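Local coordinates for protein putative alpha-L-fucosidase (Bacteroides thetaiotaomicron, PDB 3EYP) that probably hydrolyses alpha-L-fucosides, as a glycoside hydrolase of family 29 whose TIM-barrel-type domain is joined to an F5/8 type C domain, at residues A[256-261]-A[270-275]. Numbering follows the deposited sequence.
Sequences VSIRPS and SRVKSV
Lys-273 meets the chain just where strand 253-257 ends, a worked example of one residue bonding two successive carbonyls, one through its backbone N and one through its side chain. Its backbone N donates to Ile-258 O at 2.8 Å, almost straight (178° at the hydrogen). From there the side chain runs back along the turn: CB and CG pass Ile-258 O, CG at 3.5 Å, while CD and CE skirt Ser-257 O. A final bend (chi4 87°) brings NZ to 2.7 Å from Ser-257 O in a hydrogen bond tilted 25° from the carbonyl plane; Arg-259 O lies 3.3 Å from NZ. Beside this, Val-272 spreads its two methyls: CG1 meets Ile-258 CG1 at 3.8 Å, and CG2 sits over one face of the Arg-259 guanidinium, 4.0 Å from NE. Salt bridges from NE to Asp-308 of helix 306-323 and from NH2 to Asp-269 hold that guanidinium. At the outer edge, CG and CD of the Pro-260 ring pack on Arg-271 CB, and CD lies 3.4 Å from Arg-271 O, while the Arg-271 guanidinium leads away. The contact thus joins the end of a barrel strand to the loop leading into helix 275-283, and the ammonium charge is probably stabilised chiefly by the Ser-257 carbonyl it bonds, with that of Arg-259 close by.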
ATOM      1  N   VAL A 256       5.442   0.635   6.450  1.00 39.26           N
ATOM      2  CA  VAL A 256       5.985   0.118   7.689  1.00 39.36           C
ATOM      3  C   VAL A 256       7.198  -0.759   7.395  1.00 38.92           C
ATOM      4  O   VAL A 256       7.346  -1.333   6.313  1.00 39.99           O
ATOM      5  CB  VAL A 256       4.875  -0.671   8.491  1.00 39.65           C
ATOM      6  CG1 VAL A 256       4.393  -1.877   7.675  1.00 40.19           C
ATOM      7  CG2 VAL A 256       5.329  -1.102   9.835  1.00 41.59           C
ATOM      8  N   SER A 257       8.105  -0.756   8.316  1.00 37.41           N
ATOM      9  CA  SER A 257       9.227  -1.653   8.262  1.00 37.61           C
ATOM     10  C   SER A 257       8.968  -3.021   8.905  1.00 38.88           C
ATOM     11  O   SER A 257       8.290  -3.196   9.921  1.00 39.08           O
ATOM     12  CB  SER A 257      10.473  -1.007   8.894  1.00 37.84           C
ATOM     13  OG  SER A 257      11.652  -1.725   8.541  1.00 37.33           O
ATOM     14  N   ILE A 258       9.550  -4.026   8.286  1.00 38.85           N
ATOM     15  CA  ILE A 258       9.493  -5.379   8.857  1.00 39.33           C
ATOM     16  C   ILE A 258      10.372  -5.491  10.130  1.00 39.44           C
ATOM     17  O   ILE A 258      10.287  -6.451  10.879  1.00 39.28           O
ATOM     18  CB  ILE A 258       9.920  -6.451   7.820  1.00 39.59           C
ATOM     19  CG1 ILE A 258       9.298  -7.823   8.128  1.00 38.73           C
ATOM     20  CG2 ILE A 258      11.500  -6.576   7.688  1.00 36.25           C
ATOM     21  CD1 ILE A 258       9.387  -8.727   6.847  1.00 36.70           C
ATOM     22  N   ARG A 259      11.191  -4.469  10.353  1.00 40.59           N
ATOM     23  CA  ARG A 259      12.067  -4.364  11.532  1.00 39.88           C
ATOM     24  C   ARG A 259      11.787  -3.073  12.320  1.00 41.06           C
ATOM     25  O   ARG A 259      10.988  -2.284  11.885  1.00 39.13           O
ATOM     26  CB  ARG A 259      13.538  -4.365  11.110  1.00 41.37           C
ATOM     27  CG  ARG A 259      14.012  -5.687  10.525  1.00 41.48           C
ATOM     28  CD  ARG A 259      15.223  -5.537   9.550  1.00 41.30           C
ATOM     29  NE  ARG A 259      15.745  -6.848   9.251  1.00 41.15           N
ATOM     30  CZ  ARG A 259      16.838  -7.362   9.794  1.00 43.87           C
ATOM     31  NH1 ARG A 259      17.553  -6.636  10.637  1.00 41.87           N
ATOM     32  NH2 ARG A 259      17.194  -8.613   9.503  1.00 41.45           N
ATOM     33  N   PRO A 260      12.434  -2.885  13.480  1.00 40.33           N
ATOM     34  CA  PRO A 260      12.217  -1.644  14.227  1.00 41.06           C
ATOM     35  C   PRO A 260      12.722  -0.419  13.456  1.00 41.45           C
ATOM     36  O   PRO A 260      12.090   0.655  13.505  1.00 39.10           O
ATOM     37  CB  PRO A 260      12.999  -1.858  15.523  1.00 41.14           C
ATOM     38  CG  PRO A 260      12.960  -3.390  15.742  1.00 42.32           C
ATOM     39  CD  PRO A 260      13.112  -3.915  14.305  1.00 41.62           C
ATOM     40  N   SER A 261      13.765  -0.623  12.653  1.00 39.62           N
ATOM     41  CA  SER A 261      14.359   0.480  11.877  1.00 39.46           C
ATOM     42  C   SER A 261      14.125   0.289  10.388  1.00 38.24           C
ATOM     43  O   SER A 261      13.793  -0.791   9.946  1.00 38.68           O
ATOM     44  CB  SER A 261      15.890   0.603  12.100  1.00 39.80           C
ATOM     45  OG  SER A 261      16.332   0.790  13.454  1.00 41.99           O
ATOM     46  N   SER A 270      17.175 -10.288  15.267  1.00 43.16           N
ATOM     47  CA  SER A 270      16.339 -11.055  16.213  1.00 44.46           C
ATOM     48  C   SER A 270      15.042 -10.323  16.531  1.00 44.69           C
ATOM     49  O   SER A 270      14.331 -10.723  17.446  1.00 45.58           O
ATOM     50  CB  SER A 270      17.058 -11.242  17.540  1.00 44.05           C
ATOM     51  OG  SER A 270      17.563  -9.939  17.964  1.00 49.12           O
ATOM     52  N   ARG A 271      14.786  -9.235  15.814  1.00 44.67           N
ATOM     53  CA  ARG A 271      13.644  -8.334  16.111  1.00 44.86           C
ATOM     54  C   ARG A 271      12.727  -8.104  14.918  1.00 43.82           C
ATOM     55  O   ARG A 271      12.014  -7.092  14.831  1.00 43.34           O
ATOM     56  CB  ARG A 271      14.149  -6.968  16.580  1.00 45.50           C
ATOM     57  CG  ARG A 271      15.050  -6.989  17.814  1.00 49.67           C
ATOM     58  CD  ARG A 271      14.255  -7.236  19.057  1.00 56.69           C
ATOM     59  NE  ARG A 271      15.163  -7.436  20.176  1.00 63.50           N
ATOM     60  CZ  ARG A 271      15.652  -6.440  20.921  1.00 67.29           C
ATOM     61  NH1 ARG A 271      15.283  -5.182  20.672  1.00 67.44           N
ATOM     62  NH2 ARG A 271      16.483  -6.702  21.926  1.00 67.01           N
ATOM     63  N   VAL A 272      12.798  -8.995  13.965  1.00 42.61           N
ATOM     64  CA  VAL A 272      11.880  -8.946  12.818  1.00 42.34           C
ATOM     65  C   VAL A 272      10.452  -9.220  13.286  1.00 41.78           C
ATOM     66  O   VAL A 272      10.172 -10.092  14.118  1.00 42.50           O
ATOM     67  CB  VAL A 272      12.248  -9.978  11.693  1.00 42.04           C
ATOM     68  CG1 VAL A 272      11.219  -9.941  10.569  1.00 40.27           C
ATOM     69  CG2 VAL A 272      13.672  -9.739  11.103  1.00 43.27           C
ATOM     70  N   LYS A 273       9.532  -8.473  12.738  1.00 42.15           N
ATOM     71  CA  LYS A 273       8.146  -8.642  13.097  1.00 41.90           C
ATOM     72  C   LYS A 273       7.721 -10.075  12.854  1.00 42.71           C
ATOM     73  O   LYS A 273       8.095 -10.731  11.883  1.00 39.87           O
ATOM     74  CB  LYS A 273       7.262  -7.635  12.347  1.00 41.46           C
ATOM     75  CG  LYS A 273       7.407  -6.232  12.941  1.00 43.06           C
ATOM     76  CD  LYS A 273       6.728  -5.181  12.079  1.00 42.36           C
ATOM     77  CE  LYS A 273       6.630  -3.857  12.818  1.00 43.41           C
ATOM     78  NZ  LYS A 273       7.842  -3.092  12.605  1.00 39.63           N
ATOM     79  N   SER A 274       6.877 -10.547  13.753  1.00 42.44           N
ATOM     80  CA  SER A 274       6.404 -11.926  13.684  1.00 43.14           C
ATOM     81  C   SER A 274       5.342 -12.013  12.597  1.00 43.26           C
ATOM     82  O   SER A 274       4.801 -11.019  12.187  1.00 42.69           O
ATOM     83  CB  SER A 274       5.815 -12.345  15.034  1.00 44.01           C
ATOM     84  OG  SER A 274       4.587 -11.643  15.252  1.00 44.71           O
ATOM     85  N   VAL A 275       5.075 -13.228  12.130  1.00 42.40           N
ATOM     86  CA  VAL A 275       4.040 -13.465  11.120  1.00 43.65           C
ATOM     87  C   VAL A 275       2.684 -12.957  11.607  1.00 44.50           C
ATOM     88  O   VAL A 275       1.953 -12.317  10.855  1.00 44.01           O
ATOM     89  CB  VAL A 275       3.958 -14.984  10.709  1.00 44.10           C
ATOM     90  CG1 VAL A 275       2.846 -15.258   9.711  1.00 41.62           C
ATOM     91  CG2 VAL A 275       5.316 -15.436  10.196  1.00 43.13           C
TER